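Local coordinates for protein probable methyltransferase (Bordetella pertussis, PDB 3KTY) that probably methylates RNA, as an S-adenosyl-L-methionine-dependent enzyme of the TrmH family whose SpoU-type SPOUT methylase domain is the part modelled, at residues 15-20 and 41-46; 32-37 and 164-169; 85-90 and 138-143. All coordinates share one frame; numbering follows the deposited sequence.

The three contacts lie in one SpoU-type methylase domain, an alpha-beta-alpha sandwich round a parallel sheet. Interactions 1 and 3 both join neighbouring strands of that sheet; their centres are about 17 Å apart and their nearest atoms about 8 Å. Interaction 2 lies off the sheet, where the end of helix 21-33 meets helix 157-172 at the subunit interface, with its centre about 20 Å from that of interaction 1. Helix 21-33 ties these two together, since it is the crossover between the strands paired in interaction 1. Interactions 2 and 3 touch directly, A164 CB packing 3.9 Å from L88 CD2, and along the chain interaction 3 lies inside the loop closed by interaction 2.

Interaction 1. Residues 15-20 and 41-46; sequences MTQPSH and LVAPRF
M15, a selenomethionine, and L41 lie side by side and point the same way from two adjacent parallel strands, the selenium SE of M15 3.9 Å from CD2 of L41. L41 CG sits anti to its carbonyl carbon (chi1 -59°), and the isobutyl end swings back toward the first strand, so that one residue touches both M15 and the ring of P18. On the other face of the sheet T16 and V42 repeat the parallel arrangement, T16 CG2 lying 4.1 Å from V42 CB. The backbone ladder is short: V42 N donates to M15 O at 2.9 Å, and Q17 N to V42 O at 2.7 Å. Beyond the strands the chains stay paired. P18 and P44 run alongside each other, P18 CG 3.8 Å from P44 CB, and R45 N closes a third bond to P18 O at 3.2 Å. The R45 side chain is stretched out from CG to NE, with F46 CZ over the rim of one guanidinium face; a water in the guanidinium plane bridges R45 NH2 to S19 O. The pair forms the two strands of a beta-alpha-beta unit, crossed over by helix 21-33, against which M15 packs at A27 and P18 at V24. On the far flanks, T16 pairs with L125 of strand 121-125 and L41 with A70 and H72 of strand 70-72.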
HETATM    1  N   MSE A  15      16.109   1.469   4.838  1.00 24.57           N
HETATM    2  CA  MSE A  15      15.504   1.812   6.118  1.00 32.16           C
HETATM    3  C   MSE A  15      16.539   2.297   7.123  1.00 36.74           C
HETATM    4  O   MSE A  15      17.461   1.559   7.468  1.00 30.71           O
HETATM    5  CB  MSE A  15      14.833   0.575   6.709  1.00 33.27           C
HETATM    6  CG  MSE A  15      13.609   0.068   5.955  1.00 36.22           C
HETATM    7 SE   MSE A  15      13.141  -1.667   6.722  0.58 48.12          SE
HETATM    8  CE  MSE A  15      12.094  -1.086   8.308  1.00 33.80           C
ATOM      9  N   THR A  16      16.394   3.517   7.611  1.00 40.70           N
ATOM     10  CA  THR A  16      17.322   3.985   8.632  1.00 42.01           C
ATOM     11  C   THR A  16      16.862   3.807  10.097  1.00 45.69           C
ATOM     12  O   THR A  16      15.729   4.119  10.476  1.00 45.58           O
ATOM     13  CB  THR A  16      17.720   5.449   8.419  1.00 49.49           C
ATOM     14  OG1 THR A  16      16.595   6.284   8.702  1.00 53.65           O
ATOM     15  CG2 THR A  16      18.219   5.679   6.997  1.00 42.19           C
ATOM     16  N   GLN A  17      17.773   3.306  10.918  1.00 45.36           N
ATOM     17  CA  GLN A  17      17.505   3.100  12.330  1.00 48.60           C
ATOM     18  C   GLN A  17      16.322   2.162  12.608  1.00 45.35           C
ATOM     19  O   GLN A  17      15.621   2.357  13.589  1.00 43.19           O
ATOM     20  CB  GLN A  17      17.274   4.441  13.021  1.00 43.35           C
ATOM     21  CG  GLN A  17      18.521   5.109  13.502  1.00 52.06           C
ATOM     22  CD  GLN A  17      19.046   6.134  12.528  1.00 68.02           C
ATOM     23  OE1 GLN A  17      19.989   5.871  11.772  1.00 75.69           O
ATOM     24  NE2 GLN A  17      18.450   7.321  12.546  1.00 66.75           N
ATOM     25  N   PRO A  18      16.093   1.145  11.751  1.00 43.51           N
ATOM     26  CA  PRO A  18      14.966   0.263  12.062  1.00 50.18           C
ATOM     27  C   PRO A  18      15.071  -0.177  13.496  1.00 49.07           C
ATOM     28  O   PRO A  18      16.121  -0.618  13.925  1.00 46.74           O
ATOM     29  CB  PRO A  18      15.196  -0.952  11.151  1.00 48.56           C
ATOM     30  CG  PRO A  18      16.624  -0.841  10.703  1.00 42.61           C
ATOM     31  CD  PRO A  18      16.838   0.641  10.596  1.00 33.13           C
ATOM     32  N   SER A  19      13.970  -0.062  14.212  1.00 54.85           N
ATOM     33  CA  SER A  19      13.941  -0.318  15.642  1.00 56.12           C
ATOM     34  C   SER A  19      13.242  -1.644  15.921  1.00 64.85           C
ATOM     35  O   SER A  19      13.625  -2.361  16.842  1.00 65.03           O
ATOM     36  CB  SER A  19      13.222   0.836  16.342  1.00 47.79           C
ATOM     37  OG  SER A  19      13.058   0.576  17.709  1.00 66.53           O
ATOM     38  N   HIS A  20      12.234  -1.969  15.103  1.00 68.95           N
ATOM     39  CA  HIS A  20      11.394  -3.160  15.290  1.00 63.09           C
ATOM     40  C   HIS A  20      11.674  -4.241  14.232  1.00 55.90           C
ATOM     41  O   HIS A  20      11.445  -4.013  13.054  1.00 55.54           O
ATOM     42  CB  HIS A  20       9.920  -2.754  15.208  1.00 65.07           C
ATOM     43  CG  HIS A  20       9.532  -1.651  16.150  1.00 71.47           C
ATOM     44  ND1 HIS A  20       9.289  -1.865  17.492  1.00 73.33           N
ATOM     45  CD2 HIS A  20       9.315  -0.329  15.936  1.00 70.00           C
ATOM     46  CE1 HIS A  20       8.955  -0.721  18.067  1.00 76.39           C
ATOM     47  NE2 HIS A  20       8.967   0.227  17.146  1.00 67.16           N
ATOM     48  N   LEU A  41      19.530  -1.882   5.302  1.00 26.32           N
ATOM     49  CA  LEU A  41      19.335  -1.296   6.621  1.00 28.58           C
ATOM     50  C   LEU A  41      20.529  -0.432   7.026  1.00 38.45           C
ATOM     51  O   LEU A  41      21.664  -0.861   6.890  1.00 32.55           O
ATOM     52  CB  LEU A  41      19.247  -2.407   7.637  1.00 22.68           C
ATOM     53  CG  LEU A  41      18.142  -3.479   7.508  1.00 33.11           C
ATOM     54  CD1 LEU A  41      18.070  -4.196   8.805  1.00 30.54           C
ATOM     55  CD2 LEU A  41      16.814  -2.830   7.223  1.00 34.64           C
ATOM     56  N   VAL A  42      20.271   0.771   7.530  1.00 33.42           N
ATOM     57  CA  VAL A  42      21.321   1.615   8.072  1.00 30.86           C
ATOM     58  C   VAL A  42      21.163   1.773   9.596  1.00 38.28           C
ATOM     59  O   VAL A  42      20.096   2.161  10.083  1.00 40.96           O
ATOM     60  CB  VAL A  42      21.316   3.003   7.406  1.00 31.72           C
ATOM     61  CG1 VAL A  42      22.172   3.996   8.201  1.00 32.07           C
ATOM     62  CG2 VAL A  42      21.791   2.900   5.953  1.00 37.14           C
ATOM     63  N   ALA A  43      22.212   1.439  10.338  1.00 38.43           N
ATOM     64  CA  ALA A  43      22.272   1.644  11.788  1.00 34.61           C
ATOM     65  C   ALA A  43      21.098   1.024  12.517  1.00 39.47           C
ATOM     66  O   ALA A  43      20.385   1.703  13.227  1.00 46.41           O
ATOM     67  CB  ALA A  43      22.382   3.139  12.141  1.00 25.88           C
ATOM     68  N   PRO A  44      20.895  -0.276  12.344  1.00 41.24           N
ATOM     69  CA  PRO A  44      19.736  -0.857  13.026  1.00 44.08           C
ATOM     70  C   PRO A  44      19.999  -0.903  14.518  1.00 43.55           C
ATOM     71  O   PRO A  44      21.166  -0.832  14.942  1.00 49.23           O
ATOM     72  CB  PRO A  44      19.660  -2.264  12.448  1.00 41.27           C
ATOM     73  CG  PRO A  44      21.078  -2.523  11.947  1.00 39.78           C
ATOM     74  CD  PRO A  44      21.544  -1.217  11.423  1.00 39.48           C
ATOM     75  N   ARG A  45      18.937  -0.995  15.316  1.00 42.81           N
ATOM     76  CA  ARG A  45      19.109  -1.037  16.762  1.00 36.71           C
ATOM     77  C   ARG A  45      20.010  -2.192  17.202  1.00 45.38           C
ATOM     78  O   ARG A  45      20.804  -2.069  18.152  1.00 44.22           O
ATOM     79  CB  ARG A  45      17.764  -1.190  17.463  1.00 30.70           C
ATOM     80  CG  ARG A  45      17.950  -1.194  18.989  1.00 34.29           C
ATOM     81  CD  ARG A  45      16.670  -1.315  19.728  1.00 41.11           C
ATOM     82  NE  ARG A  45      16.832  -1.152  21.177  1.00 40.33           N
ATOM     83  CZ  ARG A  45      15.894  -1.515  22.035  1.00 43.27           C
ATOM     84  NH1 ARG A  45      16.055  -1.364  23.342  1.00 46.99           N
ATOM     85  NH2 ARG A  45      14.781  -2.048  21.552  1.00 55.50           N
ATOM     86  N   PHE A  46      19.826  -3.339  16.549  1.00 53.24           N
ATOM     87  CA  PHE A  46      20.542  -4.563  16.900  1.00 56.66           C
ATOM     88  C   PHE A  46      21.376  -5.141  15.777  1.00 64.77           C
ATOM     89  O   PHE A  46      20.984  -5.104  14.621  1.00 60.38           O
ATOM     90  CB  PHE A  46      19.560  -5.620  17.334  1.00 47.43           C
ATOM     91  CG  PHE A  46      18.875  -5.285  18.610  1.00 56.74           C
ATOM     92  CD1 PHE A  46      17.528  -5.511  18.768  1.00 52.48           C
ATOM     93  CD2 PHE A  46      19.588  -4.702  19.645  1.00 62.13           C
ATOM     94  CE1 PHE A  46      16.909  -5.193  19.950  1.00 62.79           C
ATOM     95  CE2 PHE A  46      18.980  -4.376  20.829  1.00 68.91           C
ATOM     96  CZ  PHE A  46      17.637  -4.624  20.988  1.00 72.14           C
TER
HETATM   97  O   HOH W   1      13.464  -3.162  19.274  1.00 62.56           O

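Interaction 2. Residues 32-37 and 164-169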
ATOM      1  N   LYS A  32       9.115  -7.479  -1.990  1.00 28.58           N
ATOM      2  CA  LYS A  32       9.073  -8.600  -2.880  1.00 30.24           C
ATOM      3  C   LYS A  32       7.752  -8.652  -3.634  1.00 36.38           C
ATOM      4  O   LYS A  32       7.748  -8.972  -4.817  1.00 40.10           O
ATOM      5  CB  LYS A  32       9.315  -9.915  -2.146  1.00 35.53           C
ATOM      6  CG  LYS A  32       9.702 -11.006  -3.099  1.00 36.91           C
ATOM      7  CD  LYS A  32      10.045 -12.270  -2.361  1.00 42.34           C
ATOM      8  CE  LYS A  32      10.678 -13.294  -3.301  1.00 46.00           C
ATOM      9  NZ  LYS A  32      10.327 -14.670  -2.859  1.00 53.71           N
ATOM     10  N   THR A  33       6.631  -8.373  -2.954  1.00 33.52           N
ATOM     11  CA  THR A  33       5.337  -8.450  -3.628  1.00 37.56           C
ATOM     12  C   THR A  33       5.233  -7.497  -4.811  1.00 34.65           C
ATOM     13  O   THR A  33       4.407  -7.696  -5.697  1.00 42.22           O
ATOM     14  CB  THR A  33       4.107  -8.204  -2.693  1.00 40.98           C
ATOM     15  OG1 THR A  33       4.043  -6.823  -2.297  1.00 42.06           O
ATOM     16  CG2 THR A  33       4.183  -9.071  -1.491  1.00 35.33           C
HETATM   17  N   MSE A  34       6.030  -6.441  -4.783  1.00 27.26           N
HETATM   18  CA  MSE A  34       6.104  -5.464  -5.854  1.00 27.48           C
HETATM   19  C   MSE A  34       7.195  -5.798  -6.865  1.00 32.88           C
HETATM   20  O   MSE A  34       7.424  -5.062  -7.805  1.00 31.77           O
HETATM   21  CB  MSE A  34       6.313  -4.044  -5.270  1.00 21.97           C
HETATM   22  CG  MSE A  34       5.090  -3.549  -4.392  1.00 34.14           C
HETATM   23 SE   MSE A  34       3.358  -3.723  -5.379  0.74 46.71          SE
HETATM   24  CE  MSE A  34       2.207  -4.221  -3.880  1.00114.17           C
ATOM     25  N   GLY A  35       7.882  -6.909  -6.665  1.00 36.59           N
ATOM     26  CA  GLY A  35       8.916  -7.303  -7.597  1.00 33.60           C
ATOM     27  C   GLY A  35      10.324  -6.836  -7.247  1.00 32.48           C
ATOM     28  O   GLY A  35      11.231  -7.046  -8.027  1.00 34.69           O
ATOM     29  N   PHE A  36      10.528  -6.242  -6.079  1.00 31.86           N
ATOM     30  CA  PHE A  36      11.872  -5.798  -5.714  1.00 30.65           C
ATOM     31  C   PHE A  36      12.605  -6.741  -4.751  1.00 38.80           C
ATOM     32  O   PHE A  36      12.003  -7.339  -3.863  1.00 43.97           O
ATOM     33  CB  PHE A  36      11.834  -4.383  -5.164  1.00 27.70           C
ATOM     34  CG  PHE A  36      11.280  -3.373  -6.144  1.00 32.22           C
ATOM     35  CD1 PHE A  36      12.095  -2.823  -7.130  1.00 29.05           C
ATOM     36  CD2 PHE A  36       9.934  -2.987  -6.104  1.00 24.83           C
ATOM     37  CE1 PHE A  36      11.576  -1.865  -8.060  1.00 31.24           C
ATOM     38  CE2 PHE A  36       9.403  -2.015  -7.033  1.00 22.51           C
ATOM     39  CZ  PHE A  36      10.229  -1.460  -8.004  1.00 27.96           C
ATOM     40  N   GLY A  37      13.916  -6.855  -4.903  1.00 37.89           N
ATOM     41  CA  GLY A  37      14.639  -7.764  -4.036  1.00 39.07           C
ATOM     42  C   GLY A  37      15.699  -7.143  -3.151  1.00 37.85           C
ATOM     43  O   GLY A  37      16.369  -7.866  -2.415  1.00 39.51           O
ATOM     44  N   ALA A 164       5.356   3.133  -1.780  1.00 28.12           N
ATOM     45  CA  ALA A 164       6.493   3.520  -2.628  1.00 30.76           C
ATOM     46  C   ALA A 164       6.843   2.466  -3.671  1.00 23.73           C
ATOM     47  O   ALA A 164       7.060   2.748  -4.856  1.00 29.52           O
ATOM     48  CB  ALA A 164       7.697   3.776  -1.772  1.00 31.13           C
ATOM     49  N   ALA A 165       6.879   1.226  -3.213  1.00 26.72           N
ATOM     50  CA  ALA A 165       7.214   0.138  -4.076  1.00 24.05           C
ATOM     51  C   ALA A 165       6.106  -0.103  -5.104  1.00 25.72           C
ATOM     52  O   ALA A 165       6.389  -0.511  -6.224  1.00 26.48           O
ATOM     53  CB  ALA A 165       7.498  -1.135  -3.252  1.00 19.58           C
ATOM     54  N   TRP A 166       4.849   0.134  -4.728  1.00 25.64           N
ATOM     55  CA  TRP A 166       3.766   0.022  -5.712  1.00 17.12           C
ATOM     56  C   TRP A 166       3.941   1.114  -6.802  1.00 18.97           C
ATOM     57  O   TRP A 166       3.971   0.822  -7.994  1.00 22.48           O
ATOM     58  CB  TRP A 166       2.359   0.010  -5.013  1.00 29.34           C
ATOM     59  CG  TRP A 166       1.343   0.510  -5.882  1.00 29.73           C
ATOM     60  CD1 TRP A 166       0.753   1.717  -5.816  1.00 24.80           C
ATOM     61  CD2 TRP A 166       0.831  -0.134  -7.055  1.00 32.44           C
ATOM     62  NE1 TRP A 166      -0.122   1.877  -6.863  1.00 27.99           N
ATOM     63  CE2 TRP A 166      -0.092   0.751  -7.644  1.00 25.94           C
ATOM     64  CE3 TRP A 166       1.073  -1.375  -7.670  1.00 32.29           C
ATOM     65  CZ2 TRP A 166      -0.772   0.459  -8.824  1.00 31.70           C
ATOM     66  CZ3 TRP A 166       0.385  -1.679  -8.842  1.00 35.99           C
ATOM     67  CH2 TRP A 166      -0.526  -0.767  -9.397  1.00 42.28           C
ATOM     68  N   GLU A 167       4.118   2.360  -6.400  1.00 22.13           N
ATOM     69  CA  GLU A 167       4.378   3.458  -7.364  1.00 20.61           C
ATOM     70  C   GLU A 167       5.540   3.194  -8.311  1.00 27.07           C
ATOM     71  O   GLU A 167       5.457   3.402  -9.534  1.00 29.19           O
ATOM     72  CB  GLU A 167       4.653   4.735  -6.583  1.00 20.09           C
ATOM     73  CG  GLU A 167       3.300   5.309  -5.970  1.00 33.81           C
ATOM     74  CD  GLU A 167       2.302   5.827  -7.022  1.00 34.67           C
ATOM     75  OE1 GLU A 167       2.696   6.072  -8.178  1.00 35.35           O
ATOM     76  OE2 GLU A 167       1.108   5.998  -6.702  1.00 47.27           O
ATOM     77  N   LEU A 168       6.625   2.694  -7.734  1.00 32.44           N
ATOM     78  CA  LEU A 168       7.794   2.363  -8.498  1.00 23.22           C
ATOM     79  C   LEU A 168       7.533   1.222  -9.438  1.00 23.62           C
ATOM     80  O   LEU A 168       7.915   1.249 -10.584  1.00 26.43           O
ATOM     81  CB  LEU A 168       8.954   2.024  -7.569  1.00 33.45           C
ATOM     82  CG  LEU A 168       9.608   3.280  -6.989  1.00 32.49           C
ATOM     83  CD1 LEU A 168      10.584   2.873  -5.925  1.00 28.59           C
ATOM     84  CD2 LEU A 168      10.298   4.025  -8.119  1.00 22.96           C
ATOM     85  N   ARG A 169       6.881   0.195  -8.953  1.00 22.54           N
ATOM     86  CA  ARG A 169       6.543  -0.889  -9.850  1.00 28.63           C
ATOM     87  C   ARG A 169       5.708  -0.390 -11.035  1.00 33.56           C
ATOM     88  O   ARG A 169       5.972  -0.686 -12.204  1.00 31.47           O
ATOM     89  CB  ARG A 169       5.779  -1.969  -9.070  1.00 24.03           C
ATOM     90  CG  ARG A 169       5.155  -3.020  -9.943  1.00 23.91           C
ATOM     91  CD  ARG A 169       4.593  -4.218  -9.074  1.00 32.20           C
ATOM     92  NE  ARG A 169       4.194  -5.260 -10.002  1.00 29.02           N
ATOM     93  CZ  ARG A 169       5.033  -6.092 -10.600  1.00 35.50           C
ATOM     94  NH1 ARG A 169       6.320  -6.057 -10.320  1.00 46.71           N
ATOM     95  NH2 ARG A 169       4.582  -6.960 -11.483  1.00 36.96           N
TER
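A Schellman motif with G35 at its turn closes helix 21-33, and the residues just beyond the helix, M34 to F36, pack against helix 157-172. M34, a selenomethionine, carries much of the contact: its CG rests 3.6 Å from A165 CB, and bends at chi2 and chi3 carry SE to the edge of the W166 indole, a Met-aromatic contact 5.4 Å from the centroid of the six-membered ring. M34 O takes a hydrogen bond from R169 NH1 at 2.9 Å. The donor stands above the carbonyl plane, 64° out of it, and is not on a lone pair. R169 reaches there with CG anti to its backbone N (chi1 169°) and an extended chain, while its NE bonds P147 O of the second subunit. F36 brings its ring edge to the same helix, with A165 O 3.5 Å from CE2 and R169 N near the ring plane, while L168 CB lies 3.7 Å from CZ; F8 and F13 meet the same ring. W166 NE1 bonds E167 of the second subunit, and E167 the W166 there. Helix 157-172, the C-terminal helix of the SPOUT domain, lies at the subunit interface, as in other members of the family.

Interaction 3. Residues 85-90 and 138-143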
ATOM      1  N   ALA A  85      18.580   9.300  -5.299  1.00 27.61           N
ATOM      2  CA  ALA A  85      18.079   8.839  -4.036  1.00 31.36           C
ATOM      3  C   ALA A  85      16.986   9.733  -3.563  1.00 36.25           C
ATOM      4  O   ALA A  85      17.179  10.936  -3.469  1.00 43.16           O
ATOM      5  CB  ALA A  85      19.176   8.768  -2.999  1.00 20.99           C
ATOM      6  N   PHE A  86      15.838   9.142  -3.258  1.00 32.94           N
ATOM      7  CA  PHE A  86      14.741   9.922  -2.671  1.00 40.89           C
ATOM      8  C   PHE A  86      14.643   9.774  -1.168  1.00 35.72           C
ATOM      9  O   PHE A  86      14.592   8.654  -0.642  1.00 38.60           O
ATOM     10  CB  PHE A  86      13.400   9.536  -3.296  1.00 31.29           C
ATOM     11  CG  PHE A  86      13.301   9.878  -4.722  1.00 35.71           C
ATOM     12  CD1 PHE A  86      12.848  11.136  -5.106  1.00 36.01           C
ATOM     13  CD2 PHE A  86      13.666   8.957  -5.698  1.00 34.40           C
ATOM     14  CE1 PHE A  86      12.728  11.462  -6.455  1.00 40.14           C
ATOM     15  CE2 PHE A  86      13.556   9.265  -7.061  1.00 31.57           C
ATOM     16  CZ  PHE A  86      13.092  10.519  -7.434  1.00 38.30           C
ATOM     17  N   ALA A  87      14.626  10.902  -0.478  1.00 32.62           N
ATOM     18  CA  ALA A  87      14.268  10.894   0.933  1.00 33.40           C
ATOM     19  C   ALA A  87      12.731  10.849   1.069  1.00 41.13           C
ATOM     20  O   ALA A  87      12.043  11.820   0.761  1.00 42.90           O
ATOM     21  CB  ALA A  87      14.797  12.117   1.602  1.00 23.94           C
ATOM     22  N   LEU A  88      12.202   9.740   1.566  1.00 44.81           N
ATOM     23  CA  LEU A  88      10.762   9.612   1.800  1.00 45.07           C
ATOM     24  C   LEU A  88      10.285  10.143   3.169  1.00 44.57           C
ATOM     25  O   LEU A  88      10.738   9.707   4.233  1.00 45.77           O
ATOM     26  CB  LEU A  88      10.359   8.147   1.647  1.00 49.91           C
ATOM     27  CG  LEU A  88       8.867   7.927   1.412  1.00 51.37           C
ATOM     28  CD1 LEU A  88       8.297   9.114   0.681  1.00 54.10           C
ATOM     29  CD2 LEU A  88       8.639   6.669   0.623  1.00 42.80           C
ATOM     30  N   THR A  89       9.348  11.072   3.149  1.00 55.55           N
ATOM     31  CA  THR A  89       8.866  11.652   4.400  1.00 66.71           C
ATOM     32  C   THR A  89       7.335  11.705   4.562  1.00 79.63           C
ATOM     33  O   THR A  89       6.555  11.418   3.625  1.00 78.13           O
ATOM     34  CB  THR A  89       9.382  13.070   4.536  1.00 66.94           C
ATOM     35  OG1 THR A  89       8.627  13.919   3.665  1.00 69.92           O
ATOM     36  CG2 THR A  89      10.860  13.146   4.155  1.00 61.41           C
ATOM     37  N   THR A  90       6.914  12.072   5.771  1.00 92.38           N
ATOM     38  CA  THR A  90       5.534  12.504   6.016  1.00102.52           C
ATOM     39  C   THR A  90       5.533  13.640   7.043  1.00108.56           C
ATOM     40  O   THR A  90       5.456  13.406   8.247  1.00110.38           O
ATOM     41  CB  THR A  90       4.593  11.339   6.422  1.00138.45           C
ATOM     42  OG1 THR A  90       5.347  10.318   7.091  1.00138.13           O
ATOM     43  CG2 THR A  90       3.927  10.735   5.188  1.00134.20           C
ATOM     44  N   GLU A 138      19.770  15.718   3.788  1.00 54.11           N
ATOM     45  CA  GLU A 138      20.688  16.475   2.924  1.00 58.77           C
ATOM     46  C   GLU A 138      21.537  15.582   2.019  1.00 54.80           C
ATOM     47  O   GLU A 138      21.992  16.025   0.967  1.00 55.05           O
ATOM     48  CB  GLU A 138      21.582  17.459   3.700  1.00 54.84           C
ATOM     49  CG  GLU A 138      22.129  18.578   2.777  1.00138.96           C
ATOM     50  CD  GLU A 138      23.154  19.536   3.422  1.00142.17           C
ATOM     51  OE1 GLU A 138      23.447  19.412   4.636  1.00145.32           O
ATOM     52  OE2 GLU A 138      23.669  20.425   2.700  1.00140.38           O
ATOM     53  N   LEU A 139      21.724  14.324   2.420  1.00 48.59           N
ATOM     54  CA  LEU A 139      22.491  13.370   1.630  1.00 45.06           C
ATOM     55  C   LEU A 139      21.743  12.849   0.398  1.00 46.30           C
ATOM     56  O   LEU A 139      22.339  12.234  -0.475  1.00 52.49           O
ATOM     57  CB  LEU A 139      22.908  12.184   2.492  1.00 46.17           C
ATOM     58  CG  LEU A 139      23.916  12.418   3.634  1.00 50.70           C
ATOM     59  CD1 LEU A 139      24.204  11.115   4.382  1.00 53.23           C
ATOM     60  CD2 LEU A 139      25.222  13.052   3.120  1.00 41.22           C
ATOM     61  N   CYS A 140      20.441  13.076   0.326  1.00 45.58           N
ATOM     62  CA  CYS A 140      19.652  12.548  -0.807  1.00 47.74           C
ATOM     63  C   CYS A 140      19.497  13.564  -1.931  1.00 47.23           C
ATOM     64  O   CYS A 140      19.683  14.758  -1.728  1.00 51.21           O
ATOM     65  CB  CYS A 140      18.275  12.086  -0.343  1.00 41.20           C
ATOM     66  SG  CYS A 140      18.341  10.838   0.930  1.00 48.79           S
ATOM     67  N   HIS A 141      19.160  13.101  -3.122  1.00 46.84           N
ATOM     68  CA  HIS A 141      19.018  14.034  -4.237  1.00 50.94           C
ATOM     69  C   HIS A 141      17.727  14.811  -4.124  1.00 53.35           C
ATOM     70  O   HIS A 141      17.700  16.017  -4.362  1.00 58.01           O
ATOM     71  CB  HIS A 141      19.117  13.315  -5.574  1.00 48.54           C
ATOM     72  CG  HIS A 141      20.420  12.606  -5.762  1.00 58.45           C
ATOM     73  ND1 HIS A 141      20.631  11.310  -5.337  1.00 58.71           N
ATOM     74  CD2 HIS A 141      21.591  13.021  -6.304  1.00 60.71           C
ATOM     75  CE1 HIS A 141      21.872  10.953  -5.618  1.00 60.05           C
ATOM     76  NE2 HIS A 141      22.474  11.971  -6.211  1.00 66.41           N
ATOM     77  N   ARG A 142      16.669  14.124  -3.711  1.00 50.87           N
ATOM     78  CA  ARG A 142      15.352  14.738  -3.613  1.00 52.61           C
ATOM     79  C   ARG A 142      14.615  14.313  -2.370  1.00 49.47           C
ATOM     80  O   ARG A 142      14.920  13.250  -1.781  1.00 39.34           O
ATOM     81  CB  ARG A 142      14.503  14.337  -4.803  1.00 54.36           C
ATOM     82  CG  ARG A 142      15.067  14.772  -6.118  1.00 60.02           C
ATOM     83  CD  ARG A 142      14.692  16.203  -6.396  1.00 61.49           C
ATOM     84  NE  ARG A 142      14.486  16.334  -7.820  1.00 70.85           N
ATOM     85  CZ  ARG A 142      13.328  16.627  -8.400  1.00 66.48           C
ATOM     86  NH1 ARG A 142      13.284  16.706  -9.716  1.00 68.59           N
ATOM     87  NH2 ARG A 142      12.234  16.861  -7.682  1.00 65.77           N
ATOM     88  N   ILE A 143      13.652  15.154  -1.987  1.00 45.32           N
ATOM     89  CA  ILE A 143      12.667  14.825  -0.971  1.00 48.50           C
ATOM     90  C   ILE A 143      11.409  14.455  -1.709  1.00 56.22           C
ATOM     91  O   ILE A 143      11.024  15.116  -2.680  1.00 68.01           O
ATOM     92  CB  ILE A 143      12.274  16.041  -0.141  1.00 53.51           C
ATOM     93  CG1 ILE A 143      12.963  17.314  -0.654  1.00 58.93           C
ATOM     94  CG2 ILE A 143      12.494  15.780   1.320  1.00 58.77           C
ATOM     95  CD1 ILE A 143      14.306  17.674   0.040  1.00 69.46           C
TER
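A85 and H141 meet just ahead of the parallel bridges, F86 with R142 and A87 with I143, that join strand 84-89 to strand 142-145 in the alpha-beta-alpha sandwich. The carbonyl A85 O is gripped twice, by H141 N at 3.0 Å and by R142 N at 3.2 Å, both donors in the carbonyl plane; the R142 bond is 165° at its hydrogen, and the H141 bond more bent. The amide of the same alanine is used as well: A85 N donates to the ring nitrogen H141 ND1 at 2.9 Å, which therefore presents its lone pair rather than a proton. The donor sits 26° out of the imidazole plane, and the bond is bent. Two residues further along, A87 N donates to R142 O at 2.7 Å, the shortest of the four. F86 and L88 share backbone bonds with A122 and V124 of strand 121-125, and the ladder to strand 142-145 goes on through bonds of A87 and T89 with C144. F86 and R142 lie side by side on one face, F86 CD1 3.6 Å from R142 CB, with helix 102-115 behind them through L108. On the other face A87 and I143 point the same way. C140, two residues before the strand, has its sulfur anti to the carbonyl carbon (chi1 -58°), which sets C140 SG 3.8 Å from A87 CB.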